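Local coordinates for MexT protein (PDB 6L33) that activates transcription of the MexEF-OprN efflux pump genes in Pseudomonas aeruginosa, probably by binding DNA as a LysR-type regulator, of which this chain is the regulatory domain, at residues V9-S15 with V38-A44; L53-S59 with M183-G187; Y99-A105 with D148-T152. All blocks are in the same frame, centred on the assembly; numbering follows the deposited sequence.

How the contacts relate
The three contacts sample both halves of the LysR-type regulatory domain, which has the two-lobed architecture of the periplasmic-binding-protein clan. Contacts 1 and 2 belong to one lobe and reach the same sheet, with centres about 11 Å apart. They touch directly: Arg11 O lies 2.8 Å from Ser59 N, a probable hydrogen bond, in the turn that leads from helix 49-55 to strand 60-62. Contact 3 sits in the other lobe, its centre about 33 Å from that of contact 1 and about 35 Å from that of contact 2, and its sequence is nested inside the loop that contact 2 closes. Sulfate ions, probably from the crystallisation liquor, lie at contact 1 and about 6 Å from the side chain of Thr152 in contact 3.

Contact 1: V9-S15 with V38-A44; sequences VFRIGLS and VLVVRRA. With SO4 (sulfate ion), chain E.
Phe10 opens an exchange of backbone bonds between two parallel strands: its N donates to Val38 O at 2.8 Å and its O accepts from Val40 N. Ile12 N, Arg42 N and Leu14 N continue the alternation with Val40 O, Ile12 O and Arg42 O. At the end the pattern bends: Ala44 N meets Leu14 O at 3.0 Å from above the carbonyl plane, and a water that accepts from Arg43 NE lies 2.9 Å from Leu14 O and may donate to it. A second water donates to Ser15 OG and Ala44 O, and Ser15 OG also bonds Asp17. With helix 18-33 between them, the strands form a beta-alpha-beta unit at one border of the lobe's sheet, which runs on into the second subunit through Leu39 and Val40. Ile12 CD1 packs 4.1 Å from Leu39 CD1, the side chains crossing nearly at right angles. A sulfate satisfies the donors beyond: Arg42, folded back at chi2 and chi3, gives NE to O3 and NH2 to O1 (2.8 Å), while Arg43 N reaches O3 at 2.9 Å. Arg43 NH1 of the second subunit also binds this anion, and Arg43 NH2 of this chain bonds Gln136 of that subunit.

Contact 2: L53-S59 with M183-G187; sequences LASGEIS and MAWRG
Arg186 NH2 is crowded by backbone carbonyls, with Leu53 O at 2.6 Å and Ile58 O at 3.0 Å. The two oxygens meet the guanidinium differently. Ile58 O sits over one face, where the N-H groups do not point at it well, whereas Leu53 O approaches obliquely; the gathering of carbonyl oxygens would nevertheless be expected to suit the positive charge. At the edge, near the plane, comes Gly56 CA, 3.1 Å from Arg186 NH2. The side chain reaches this position by folding: CG lies between the backbone N and the carbonyl carbon (chi1 55°), and further bends at chi2 and chi3 turn the guanidinium into the end of the helix. Its NH1 is hydrogen-bonded to Gln189, a clear bond that steadies the group from just beyond the strand.

The helix end is a Schellman motif, in which Gly56 takes a positive phi (90°) and its N bonds back to Leu53 O; the chain then turns through Ile58 and Ser59 toward strand 60-62 of the lobe's mixed sheet. Strand 181-186 lies antiparallel beside that strand, so Arg186 reaches from the sheet to the C-terminal end of helix 49-55.

Apolar packing flanks the charged group. Leu53 CD2 touches Arg186 NE and Trp185 CA, each at 3.9 Å, and Leu53 CD1 reaches Ala184 CB. Ser59 O is met by Arg186 CD at 3.1 Å and Trp185 CB at 3.3 Å, while the indole leads away to a cation-pi contact with Arg199 and an NE1 bond to Asp190.

Contact 3: Y99-A105 with D148-T152; sequences YCARPHA and DIIAT
Ile150 packs against both His104 and Tyr99 in the inner part of this contact. Its CD1 lies 3.4 Å from His104 CE1 and 3.7 Å from Tyr99 CD1, with CG1 placed between the backbone N and the carbonyl carbon (chi1 63°), a torsion that lays the branch alongside the imidazole, pointing the same way. His104 in turn sets CE1 over the centre of one face of the Tyr99 ring, and its NE2 donates to Tyr99 O in a short but bent bond (2.6 Å, 138° at the hydrogen), tying the imidazole to the helix end. Tyr99 crosses Thr152 at about a right angle; its OH and Thr152 OG1 are modelled 2.4 Å apart, a hydrogen bond whose very short length is doubtful and in which either could be the donor. OG1 has a second partner in a water that also bonds His104 ND1. On the other face of the sheet, Ala105 CB meets Ile149 CG2 at 3.7 Å, against Leu144 of helix 140-144.

The outer margin is more polar and built around exposed Asp148. Arg102 lays NE and NH1 side-on against a single oxygen, Asp148 O, each at 3.0 Å: NE is on a lone pair in the carbonyl plane, NH1 above that plane. Asp88 takes a salt bridge from NH1, whereas the Asp148 carboxylate stands beyond salt-bridge range and packs on Pro103, OD2 lying 3.3 Å from CD.

Pro103 O accepts from Ile150 N, and Ala105 N donates to Ile150 O. This is the parallel pairing of neighbouring inner strands, 103-107 and 150-154, in the mixed alpha/beta sheet of one lobe of a LysR-type effector-binding domain.

Contact 1: V9-S15 with V38-A44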
ATOM      1  N   VAL B   9     -19.242  13.030  -3.418  1.00 26.95           N
ATOM      2  CA  VAL B   9     -17.980  12.342  -3.184  1.00 24.38           C
ATOM      3  C   VAL B   9     -18.292  10.952  -2.653  1.00 22.98           C
ATOM      4  O   VAL B   9     -19.115  10.797  -1.742  1.00 20.49           O
ATOM      5  CB  VAL B   9     -17.089  13.122  -2.205  1.00 30.40           C
ATOM      6  CG1 VAL B   9     -15.790  12.367  -1.953  1.00 27.92           C
ATOM      7  CG2 VAL B   9     -16.806  14.517  -2.744  1.00 24.53           C
ATOM      8  N   PHE B  10     -17.649   9.941  -3.228  1.00 22.70           N
ATOM      9  CA  PHE B  10     -17.850   8.558  -2.827  1.00 26.12           C
ATOM     10  C   PHE B  10     -16.575   8.013  -2.199  1.00 18.03           C
ATOM     11  O   PHE B  10     -15.469   8.286  -2.675  1.00 21.96           O
ATOM     12  CB  PHE B  10     -18.269   7.699  -4.021  1.00 23.77           C
ATOM     13  CG  PHE B  10     -19.709   7.872  -4.411  1.00 26.38           C
ATOM     14  CD1 PHE B  10     -20.714   7.724  -3.471  1.00 37.79           C
ATOM     15  CD2 PHE B  10     -20.056   8.197  -5.711  1.00 36.07           C
ATOM     16  CE1 PHE B  10     -22.040   7.886  -3.821  1.00 40.12           C
ATOM     17  CE2 PHE B  10     -21.382   8.361  -6.067  1.00 44.31           C
ATOM     18  CZ  PHE B  10     -22.374   8.205  -5.122  1.00 42.53           C
ATOM     19  N   ARG B  11     -16.740   7.253  -1.120  1.00 17.37           N
ATOM     20  CA  ARG B  11     -15.626   6.686  -0.370  1.00 26.31           C
ATOM     21  C   ARG B  11     -15.763   5.172  -0.369  1.00 18.14           C
ATOM     22  O   ARG B  11     -16.753   4.635   0.142  1.00 21.23           O
ATOM     23  CB  ARG B  11     -15.592   7.238   1.058  1.00 20.69           C
ATOM     24  CG  ARG B  11     -15.283   8.727   1.128  1.00 24.25           C
ATOM     25  CD  ARG B  11     -15.680   9.338   2.465  1.00 25.19           C
ATOM     26  NE  ARG B  11     -15.447  10.782   2.487  1.00 28.78           N
ATOM     27  CZ  ARG B  11     -16.339  11.692   2.103  1.00 32.59           C
ATOM     28  NH1 ARG B  11     -16.038  12.983   2.155  1.00 45.13           N
ATOM     29  NH2 ARG B  11     -17.535  11.312   1.672  1.00 31.54           N
ATOM     30  N   ILE B  12     -14.780   4.488  -0.954  1.00 22.88           N
ATOM     31  CA  ILE B  12     -14.785   3.036  -1.056  1.00 17.78           C
ATOM     32  C   ILE B  12     -13.462   2.498  -0.527  1.00 14.11           C
ATOM     33  O   ILE B  12     -12.448   3.199  -0.485  1.00 15.47           O
ATOM     34  CB  ILE B  12     -15.021   2.548  -2.504  1.00 20.02           C
ATOM     35  CG1 ILE B  12     -13.796   2.835  -3.374  1.00 19.48           C
ATOM     36  CG2 ILE B  12     -16.261   3.195  -3.101  1.00 19.58           C
ATOM     37  CD1 ILE B  12     -13.923   2.312  -4.794  1.00 20.49           C
ATOM     38  N   GLY B  13     -13.487   1.233  -0.119  1.00 18.23           N
ATOM     39  CA  GLY B  13     -12.304   0.539   0.363  1.00 14.43           C
ATOM     40  C   GLY B  13     -11.931  -0.587  -0.587  1.00 17.71           C
ATOM     41  O   GLY B  13     -12.794  -1.341  -1.038  1.00 16.53           O
ATOM     42  N   LEU B  14     -10.640  -0.685  -0.890  1.00 13.75           N
ATOM     43  CA  LEU B  14     -10.179  -1.679  -1.846  1.00 11.54           C
ATOM     44  C   LEU B  14      -8.934  -2.374  -1.322  1.00 14.17           C
ATOM     45  O   LEU B  14      -8.028  -1.727  -0.788  1.00 11.12           O
ATOM     46  CB  LEU B  14      -9.877  -1.052  -3.216  1.00 14.07           C
ATOM     47  CG  LEU B  14     -11.047  -0.508  -4.036  1.00 24.93           C
ATOM     48  CD1 LEU B  14     -10.540   0.045  -5.359  1.00 16.22           C
ATOM     49  CD2 LEU B  14     -12.114  -1.576  -4.265  1.00 14.52           C
ATOM     50  N   SER B  15      -8.905  -3.694  -1.473  1.00 13.76           N
ATOM     51  CA  SER B  15      -7.672  -4.439  -1.272  1.00 19.61           C
ATOM     52  C   SER B  15      -6.630  -3.969  -2.279  1.00 15.90           C
ATOM     53  O   SER B  15      -6.958  -3.558  -3.396  1.00 19.18           O
ATOM     54  CB  SER B  15      -7.931  -5.940  -1.419  1.00 15.22           C
ATOM     55  OG  SER B  15      -6.734  -6.682  -1.287  1.00 22.07           O
ATOM     56  N   VAL B  38     -16.541  12.599  -7.336  1.00 27.12           N
ATOM     57  CA  VAL B  38     -15.164  12.431  -6.890  1.00 27.29           C
ATOM     58  C   VAL B  38     -15.072  11.130  -6.104  1.00 24.39           C
ATOM     59  O   VAL B  38     -15.905  10.868  -5.228  1.00 24.10           O
ATOM     60  CB  VAL B  38     -14.702  13.625  -6.039  1.00 25.90           C
ATOM     61  CG1 VAL B  38     -13.251  13.454  -5.631  1.00 20.62           C
ATOM     62  CG2 VAL B  38     -14.898  14.925  -6.806  1.00 25.93           C
ATOM     63  N   LEU B  39     -14.064  10.322  -6.413  1.00 24.58           N
ATOM     64  CA  LEU B  39     -13.873   9.021  -5.786  1.00 18.87           C
ATOM     65  C   LEU B  39     -12.679   9.063  -4.842  1.00 16.24           C
ATOM     66  O   LEU B  39     -11.580   9.464  -5.239  1.00 17.93           O
ATOM     67  CB  LEU B  39     -13.666   7.933  -6.840  1.00 22.79           C
ATOM     68  CG  LEU B  39     -13.634   6.497  -6.316  1.00 22.30           C
ATOM     69  CD1 LEU B  39     -14.948   6.150  -5.639  1.00 23.42           C
ATOM     70  CD2 LEU B  39     -13.331   5.517  -7.440  1.00 24.05           C
ATOM     71  N   VAL B  40     -12.897   8.643  -3.599  1.00 21.51           N
ATOM     72  CA  VAL B  40     -11.837   8.476  -2.611  1.00 16.17           C
ATOM     73  C   VAL B  40     -11.719   6.988  -2.313  1.00 17.55           C
ATOM     74  O   VAL B  40     -12.698   6.350  -1.905  1.00 19.86           O
ATOM     75  CB  VAL B  40     -12.117   9.276  -1.329  1.00 19.02           C
ATOM     76  CG1 VAL B  40     -11.054   8.985  -0.277  1.00 20.49           C
ATOM     77  CG2 VAL B  40     -12.184  10.761  -1.632  1.00 19.00           C
ATOM     78  N   VAL B  41     -10.528   6.432  -2.519  1.00 17.41           N
ATOM     79  CA  VAL B  41     -10.267   5.016  -2.287  1.00 14.94           C
ATOM     80  C   VAL B  41      -9.398   4.891  -1.044  1.00 15.29           C
ATOM     81  O   VAL B  41      -8.312   5.480  -0.975  1.00 14.59           O
ATOM     82  CB  VAL B  41      -9.590   4.352  -3.496  1.00 20.67           C
ATOM     83  CG1 VAL B  41      -9.399   2.863  -3.239  1.00 21.82           C
ATOM     84  CG2 VAL B  41     -10.401   4.582  -4.762  1.00 18.23           C
ATOM     85  N   ARG B  42      -9.876   4.131  -0.066  1.00 12.86           N
ATOM     86  CA  ARG B  42      -9.116   3.812   1.132  1.00 17.47           C
ATOM     87  C   ARG B  42      -8.600   2.380   1.048  1.00 15.04           C
ATOM     88  O   ARG B  42      -9.229   1.512   0.438  1.00 14.60           O
ATOM     89  CB  ARG B  42      -9.973   3.984   2.390  1.00 14.62           C
ATOM     90  CG  ARG B  42     -10.687   5.324   2.491  1.00 12.93           C
ATOM     91  CD  ARG B  42      -9.701   6.482   2.576  1.00  9.35           C
ATOM     92  NE  ARG B  42      -8.670   6.244   3.582  1.00 13.85           N
ATOM     93  CZ  ARG B  42      -8.838   6.430   4.888  1.00 21.49           C
ATOM     94  NH1 ARG B  42     -10.001   6.865   5.356  1.00 10.38           N
ATOM     95  NH2 ARG B  42      -7.842   6.181   5.728  1.00 18.14           N
ATOM     96  N   ARG B  43      -7.442   2.145   1.663  1.00 17.29           N
ATOM     97  CA  ARG B  43      -6.876   0.801   1.718  1.00 16.71           C
ATOM     98  C   ARG B  43      -7.697  -0.075   2.656  1.00 15.25           C
ATOM     99  O   ARG B  43      -8.046   0.342   3.764  1.00 15.69           O
ATOM    100  CB  ARG B  43      -5.420   0.860   2.184  1.00 11.03           C
ATOM    101  CG  ARG B  43      -4.811  -0.493   2.543  1.00 12.21           C
ATOM    102  CD  ARG B  43      -4.642  -1.385   1.319  1.00 12.49           C
ATOM    103  NE  ARG B  43      -3.853  -0.744   0.271  1.00 19.43           N
ATOM    104  CZ  ARG B  43      -2.524  -0.698   0.255  1.00 22.98           C
ATOM    105  NH1 ARG B  43      -1.827  -1.259   1.232  1.00 13.73           N
ATOM    106  NH2 ARG B  43      -1.892  -0.090  -0.741  1.00 22.72           N
ATOM    107  N   ALA B  44      -8.007  -1.294   2.213  1.00 13.91           N
ATOM    108  CA  ALA B  44      -8.837  -2.212   2.979  1.00 12.21           C
ATOM    109  C   ALA B  44      -8.191  -3.588   3.042  1.00 19.62           C
ATOM    110  O   ALA B  44      -7.563  -4.036   2.079  1.00 15.08           O
ATOM    111  CB  ALA B  44     -10.243  -2.330   2.377  1.00 18.06           C
TER
HETATM  112  S   SO4 E 401      -5.121   4.925   3.462  1.00 24.41           S
HETATM  113  O1  SO4 E 401      -5.298   5.700   4.688  1.00 25.24           O
HETATM  114  O2  SO4 E 401      -4.316   3.738   3.735  1.00 35.02           O
HETATM  115  O3  SO4 E 401      -6.428   4.520   2.958  1.00 21.70           O
HETATM  116  O4  SO4 E 401      -4.447   5.741   2.458  1.00 34.00           O
HETATM  117  O   HOH W   1      -5.893  -0.177  -1.884  1.00 20.54           O
HETATM  118  O   HOH W   2      -6.186  -6.709   1.427  1.00 19.56           O

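Contact 2: L53-S59 with M183-G187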
ATOM      1  N   LEU B  53     -16.203   0.151   7.725  1.00 12.59           N
ATOM      2  CA  LEU B  53     -17.650   0.236   7.556  1.00 16.00           C
ATOM      3  C   LEU B  53     -18.314   0.853   8.782  1.00 20.99           C
ATOM      4  O   LEU B  53     -19.114   1.788   8.662  1.00 23.39           O
ATOM      5  CB  LEU B  53     -18.228  -1.150   7.271  1.00 21.15           C
ATOM      6  CG  LEU B  53     -17.929  -1.770   5.903  1.00 20.96           C
ATOM      7  CD1 LEU B  53     -18.281  -3.252   5.895  1.00 19.60           C
ATOM      8  CD2 LEU B  53     -18.672  -1.035   4.795  1.00 19.01           C
ATOM      9  N   ALA B  54     -17.990   0.346   9.974  1.00 17.06           N
ATOM     10  CA  ALA B  54     -18.682   0.789  11.181  1.00 25.81           C
ATOM     11  C   ALA B  54     -18.397   2.252  11.504  1.00 21.70           C
ATOM     12  O   ALA B  54     -19.229   2.918  12.131  1.00 19.47           O
ATOM     13  CB  ALA B  54     -18.298  -0.099  12.363  1.00 14.81           C
ATOM     14  N   SER B  55     -17.241   2.768  11.088  1.00 21.20           N
ATOM     15  CA  SER B  55     -16.867   4.144  11.388  1.00 25.60           C
ATOM     16  C   SER B  55     -17.321   5.137  10.328  1.00 26.21           C
ATOM     17  O   SER B  55     -17.264   6.347  10.574  1.00 23.92           O
ATOM     18  CB  SER B  55     -15.349   4.254  11.558  1.00 24.25           C
ATOM     19  OG  SER B  55     -14.682   3.896  10.360  1.00 34.70           O
ATOM     20  N   GLY B  56     -17.764   4.669   9.165  1.00 21.06           N
ATOM     21  CA  GLY B  56     -18.192   5.563   8.110  1.00 20.89           C
ATOM     22  C   GLY B  56     -17.117   5.981   7.135  1.00 21.82           C
ATOM     23  O   GLY B  56     -17.375   6.852   6.297  1.00 29.31           O
ATOM     24  N   GLU B  57     -15.921   5.388   7.211  1.00 19.77           N
ATOM     25  CA  GLU B  57     -14.832   5.795   6.327  1.00 19.91           C
ATOM     26  C   GLU B  57     -15.084   5.376   4.886  1.00 21.98           C
ATOM     27  O   GLU B  57     -14.582   6.022   3.957  1.00 21.28           O
ATOM     28  CB  GLU B  57     -13.510   5.210   6.823  1.00 22.45           C
ATOM     29  CG  GLU B  57     -12.960   5.891   8.064  1.00 25.80           C
ATOM     30  CD  GLU B  57     -11.768   5.160   8.649  1.00 29.40           C
ATOM     31  OE1 GLU B  57     -11.975   4.122   9.314  1.00 32.71           O
ATOM     32  OE2 GLU B  57     -10.627   5.622   8.442  1.00 34.14           O
ATOM     33  N   ILE B  58     -15.831   4.292   4.676  1.00 17.22           N
ATOM     34  CA  ILE B  58     -16.220   3.848   3.345  1.00 16.15           C
ATOM     35  C   ILE B  58     -17.694   3.480   3.386  1.00 22.05           C
ATOM     36  O   ILE B  58     -18.252   3.161   4.437  1.00 20.34           O
ATOM     37  CB  ILE B  58     -15.384   2.645   2.841  1.00 17.32           C
ATOM     38  CG1 ILE B  58     -15.679   1.391   3.672  1.00 15.34           C
ATOM     39  CG2 ILE B  58     -13.895   2.976   2.846  1.00 18.80           C
ATOM     40  CD1 ILE B  58     -14.962   0.139   3.182  1.00 15.78           C
ATOM     41  N   SER B  59     -18.334   3.545   2.221  1.00 17.61           N
ATOM     42  CA  SER B  59     -19.691   3.036   2.084  1.00 24.92           C
ATOM     43  C   SER B  59     -19.724   1.610   1.564  1.00 17.13           C
ATOM     44  O   SER B  59     -20.685   0.883   1.830  1.00 22.20           O
ATOM     45  CB  SER B  59     -20.509   3.933   1.152  1.00 22.17           C
ATOM     46  OG  SER B  59     -20.045   3.838  -0.183  1.00 22.91           O
HETATM   47  N   MSE B 183     -17.666  -8.181  -1.819  1.00 22.05           N
HETATM   48  CA  MSE B 183     -18.146  -6.810  -1.778  1.00 25.45           C
HETATM   49  C   MSE B 183     -19.025  -6.693  -0.551  1.00 22.25           C
HETATM   50  O   MSE B 183     -19.972  -7.459  -0.389  1.00 24.28           O
HETATM   51  CB  MSE B 183     -18.926  -6.423  -3.033  1.00 22.79           C
HETATM   52  CG  MSE B 183     -19.510  -5.021  -2.935  1.00 26.13           C
HETATM   53 SE   MSE B 183     -20.516  -4.431  -4.494  1.00 58.88          SE
HETATM   54  CE  MSE B 183     -19.255  -4.946  -5.882  1.00 38.18           C
ATOM     55  N   ALA B 184     -18.705  -5.750   0.326  1.00 14.36           N
ATOM     56  CA  ALA B 184     -19.423  -5.601   1.581  1.00 20.85           C
ATOM     57  C   ALA B 184     -19.813  -4.148   1.780  1.00 23.26           C
ATOM     58  O   ALA B 184     -19.033  -3.236   1.483  1.00 21.42           O
ATOM     59  CB  ALA B 184     -18.586  -6.086   2.768  1.00 20.58           C
ATOM     60  N   TRP B 185     -21.025  -3.942   2.282  1.00 19.97           N
ATOM     61  CA  TRP B 185     -21.520  -2.606   2.562  1.00 24.89           C
ATOM     62  C   TRP B 185     -22.419  -2.679   3.786  1.00 22.70           C
ATOM     63  O   TRP B 185     -22.815  -3.757   4.233  1.00 28.53           O
ATOM     64  CB  TRP B 185     -22.251  -2.011   1.351  1.00 18.22           C
ATOM     65  CG  TRP B 185     -23.481  -2.758   0.932  1.00 20.36           C
ATOM     66  CD1 TRP B 185     -24.772  -2.454   1.254  1.00 24.46           C
ATOM     67  CD2 TRP B 185     -23.540  -3.924   0.096  1.00 24.02           C
ATOM     68  NE1 TRP B 185     -25.630  -3.359   0.678  1.00 20.63           N
ATOM     69  CE2 TRP B 185     -24.900  -4.271  -0.039  1.00 29.22           C
ATOM     70  CE3 TRP B 185     -22.578  -4.705  -0.551  1.00 24.15           C
ATOM     71  CZ2 TRP B 185     -25.320  -5.367  -0.790  1.00 29.14           C
ATOM     72  CZ3 TRP B 185     -22.997  -5.795  -1.296  1.00 30.95           C
ATOM     73  CH2 TRP B 185     -24.357  -6.115  -1.409  1.00 31.13           C
ATOM     74  N   ARG B 186     -22.728  -1.512   4.328  1.00 30.74           N
ATOM     75  CA  ARG B 186     -23.491  -1.401   5.558  1.00 45.40           C
ATOM     76  C   ARG B 186     -24.984  -1.472   5.263  1.00 44.20           C
ATOM     77  O   ARG B 186     -25.456  -0.999   4.225  1.00 37.94           O
ATOM     78  CB  ARG B 186     -23.155  -0.092   6.266  1.00 43.83           C
ATOM     79  CG  ARG B 186     -23.343   1.118   5.380  1.00 48.14           C
ATOM     80  CD  ARG B 186     -22.096   1.472   4.578  1.00 41.69           C
ATOM     81  NE  ARG B 186     -21.012   1.959   5.422  1.00 51.01           N
ATOM     82  CZ  ARG B 186     -21.068   3.062   6.162  1.00 44.17           C
ATOM     83  NH1 ARG B 186     -22.153   3.826   6.167  1.00 43.95           N
ATOM     84  NH2 ARG B 186     -20.024   3.406   6.894  1.00 36.49           N
ATOM     85  N   GLY B 187     -25.726  -2.076   6.195  1.00 45.67           N
ATOM     86  CA  GLY B 187     -27.145  -2.299   5.976  1.00 53.04           C
ATOM     87  C   GLY B 187     -27.930  -1.027   5.720  1.00 51.00           C
ATOM     88  O   GLY B 187     -28.885  -1.031   4.938  1.00 54.05           O
TER

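Contact 3: Y99-A105 with D148-T152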
ATOM      1  N   TYR B  99       9.142 -26.590   2.295  1.00 13.26           N
ATOM      2  CA  TYR B  99       8.387 -25.416   2.718  1.00 17.11           C
ATOM      3  C   TYR B  99       8.748 -25.015   4.141  1.00 17.00           C
ATOM      4  O   TYR B  99       9.012 -23.840   4.423  1.00 16.09           O
ATOM      5  CB  TYR B  99       6.891 -25.710   2.597  1.00 18.72           C
ATOM      6  CG  TYR B  99       5.992 -24.535   2.883  1.00 15.79           C
ATOM      7  CD1 TYR B  99       5.613 -23.667   1.868  1.00 13.90           C
ATOM      8  CD2 TYR B  99       5.512 -24.299   4.164  1.00 13.72           C
ATOM      9  CE1 TYR B  99       4.785 -22.594   2.123  1.00 13.88           C
ATOM     10  CE2 TYR B  99       4.687 -23.226   4.429  1.00 18.62           C
ATOM     11  CZ  TYR B  99       4.325 -22.377   3.405  1.00 10.36           C
ATOM     12  OH  TYR B  99       3.497 -21.310   3.666  1.00 15.11           O
ATOM     13  N   CYS B 100       8.780 -25.990   5.051  1.00 14.14           N
ATOM     14  CA  CYS B 100       9.044 -25.708   6.455  1.00 13.94           C
ATOM     15  C   CYS B 100      10.486 -25.291   6.707  1.00 13.91           C
ATOM     16  O   CYS B 100      10.767 -24.675   7.742  1.00 13.80           O
ATOM     17  CB  CYS B 100       8.704 -26.939   7.295  1.00 12.47           C
ATOM     18  SG  CYS B 100       6.935 -27.130   7.606  1.00 19.03           S
ATOM     19  N   ALA B 101      11.406 -25.615   5.796  1.00 13.92           N
ATOM     20  CA  ALA B 101      12.815 -25.300   5.989  1.00 14.20           C
ATOM     21  C   ALA B 101      13.217 -23.953   5.404  1.00 15.78           C
ATOM     22  O   ALA B 101      14.235 -23.390   5.824  1.00 14.52           O
ATOM     23  CB  ALA B 101      13.692 -26.395   5.370  1.00 18.84           C
ATOM     24  N   ARG B 102      12.464 -23.429   4.466  1.00 11.97           N
ATOM     25  CA  ARG B 102      12.863 -22.175   3.852  1.00 15.70           C
ATOM     26  C   ARG B 102      12.303 -20.994   4.636  1.00 15.76           C
ATOM     27  O   ARG B 102      11.380 -21.154   5.439  1.00 14.57           O
ATOM     28  CB  ARG B 102      12.402 -22.148   2.398  1.00 22.63           C
ATOM     29  CG  ARG B 102      13.297 -23.013   1.519  1.00 25.60           C
ATOM     30  CD  ARG B 102      12.806 -23.135   0.097  1.00 29.29           C
ATOM     31  NE  ARG B 102      12.800 -21.852  -0.594  1.00 34.55           N
ATOM     32  CZ  ARG B 102      12.850 -21.722  -1.915  1.00 21.58           C
ATOM     33  NH1 ARG B 102      12.835 -20.516  -2.462  1.00 19.16           N
ATOM     34  NH2 ARG B 102      12.921 -22.799  -2.687  1.00 21.29           N
ATOM     35  N   PRO B 103      12.874 -19.803   4.468  1.00 10.14           N
ATOM     36  CA  PRO B 103      12.331 -18.623   5.149  1.00 11.21           C
ATOM     37  C   PRO B 103      11.114 -18.076   4.424  1.00 11.60           C
ATOM     38  O   PRO B 103      10.947 -18.246   3.214  1.00 11.74           O
ATOM     39  CB  PRO B 103      13.495 -17.628   5.106  1.00 10.70           C
ATOM     40  CG  PRO B 103      14.228 -17.989   3.860  1.00 20.92           C
ATOM     41  CD  PRO B 103      14.119 -19.490   3.739  1.00 17.00           C
ATOM     42  N   HIS B 104      10.258 -17.402   5.184  1.00  9.76           N
ATOM     43  CA  HIS B 104       8.953 -17.007   4.683  1.00 11.85           C
ATOM     44  C   HIS B 104       8.726 -15.510   4.821  1.00  9.17           C
ATOM     45  O   HIS B 104       9.197 -14.871   5.766  1.00  7.97           O
ATOM     46  CB  HIS B 104       7.844 -17.767   5.411  1.00 11.52           C
ATOM     47  CG  HIS B 104       7.878 -19.240   5.165  1.00 10.72           C
ATOM     48  ND1 HIS B 104       7.050 -19.863   4.258  1.00 11.17           N
ATOM     49  CD2 HIS B 104       8.662 -20.211   5.691  1.00 12.67           C
ATOM     50  CE1 HIS B 104       7.311 -21.159   4.247  1.00 14.52           C
ATOM     51  NE2 HIS B 104       8.286 -21.395   5.105  1.00 10.40           N
ATOM     52  N   ALA B 105       8.000 -14.962   3.852  1.00  8.49           N
ATOM     53  CA  ALA B 105       7.472 -13.608   3.910  1.00 12.53           C
ATOM     54  C   ALA B 105       5.976 -13.699   4.160  1.00 11.90           C
ATOM     55  O   ALA B 105       5.277 -14.471   3.496  1.00 12.19           O
ATOM     56  CB  ALA B 105       7.753 -12.842   2.616  1.00  7.87           C
ATOM     57  N   ASP B 148      15.702 -16.996  -1.392  1.00 17.30           N
ATOM     58  CA  ASP B 148      14.904 -18.204  -1.244  1.00 23.58           C
ATOM     59  C   ASP B 148      13.709 -17.994  -0.320  1.00 16.07           C
ATOM     60  O   ASP B 148      13.104 -18.972   0.134  1.00 17.53           O
ATOM     61  CB  ASP B 148      15.774 -19.362  -0.747  1.00 28.07           C
ATOM     62  CG  ASP B 148      16.231 -19.182   0.687  1.00 32.74           C
ATOM     63  OD1 ASP B 148      16.498 -18.030   1.092  1.00 41.59           O
ATOM     64  OD2 ASP B 148      16.327 -20.197   1.409  1.00 45.13           O
ATOM     65  N   ILE B 149      13.352 -16.740  -0.037  1.00 14.45           N
ATOM     66  CA  ILE B 149      12.152 -16.465   0.743  1.00 14.33           C
ATOM     67  C   ILE B 149      10.922 -16.764  -0.103  1.00 11.47           C
ATOM     68  O   ILE B 149      10.869 -16.436  -1.296  1.00 12.62           O
ATOM     69  CB  ILE B 149      12.135 -15.007   1.236  1.00 11.74           C
ATOM     70  CG1 ILE B 149      13.405 -14.680   2.023  1.00 14.56           C
ATOM     71  CG2 ILE B 149      10.906 -14.748   2.091  1.00 10.35           C
ATOM     72  CD1 ILE B 149      13.601 -13.193   2.262  1.00 15.69           C
ATOM     73  N   ILE B 150       9.923 -17.386   0.513  1.00  9.91           N
ATOM     74  CA  ILE B 150       8.682 -17.714  -0.172  1.00 14.67           C
ATOM     75  C   ILE B 150       7.524 -17.060   0.570  1.00 15.87           C
ATOM     76  O   ILE B 150       7.611 -16.765   1.766  1.00 11.20           O
ATOM     77  CB  ILE B 150       8.478 -19.241  -0.290  1.00 19.16           C
ATOM     78  CG1 ILE B 150       8.346 -19.882   1.091  1.00 14.61           C
ATOM     79  CG2 ILE B 150       9.638 -19.876  -1.044  1.00 15.58           C
ATOM     80  CD1 ILE B 150       8.480 -21.402   1.068  1.00 21.42           C
ATOM     81  N   ALA B 151       6.437 -16.820  -0.160  1.00 12.07           N
ATOM     82  CA  ALA B 151       5.232 -16.217   0.389  1.00 14.84           C
ATOM     83  C   ALA B 151       4.028 -17.081   0.038  1.00 17.47           C
ATOM     84  O   ALA B 151       3.990 -17.718  -1.019  1.00 18.70           O
ATOM     85  CB  ALA B 151       5.024 -14.790  -0.138  1.00 13.51           C
ATOM     86  N   THR B 152       3.047 -17.100   0.938  1.00 16.40           N
ATOM     87  CA  THR B 152       1.797 -17.831   0.745  1.00 20.27           C
ATOM     88  C   THR B 152       0.665 -16.813   0.699  1.00 17.97           C
ATOM     89  O   THR B 152       0.362 -16.174   1.712  1.00 17.20           O
ATOM     90  CB  THR B 152       1.571 -18.847   1.863  1.00 13.18           C
ATOM     91  OG1 THR B 152       2.745 -19.652   2.032  1.00 21.29           O
ATOM     92  CG2 THR B 152       0.390 -19.746   1.529  1.00 18.74           C
TER
HETATM   93  O   HOH W   3       5.139 -18.666   2.853  1.00 12.42           O
HETATM   94  O   HOH W   4       3.248 -16.111   3.470  1.00 20.07           O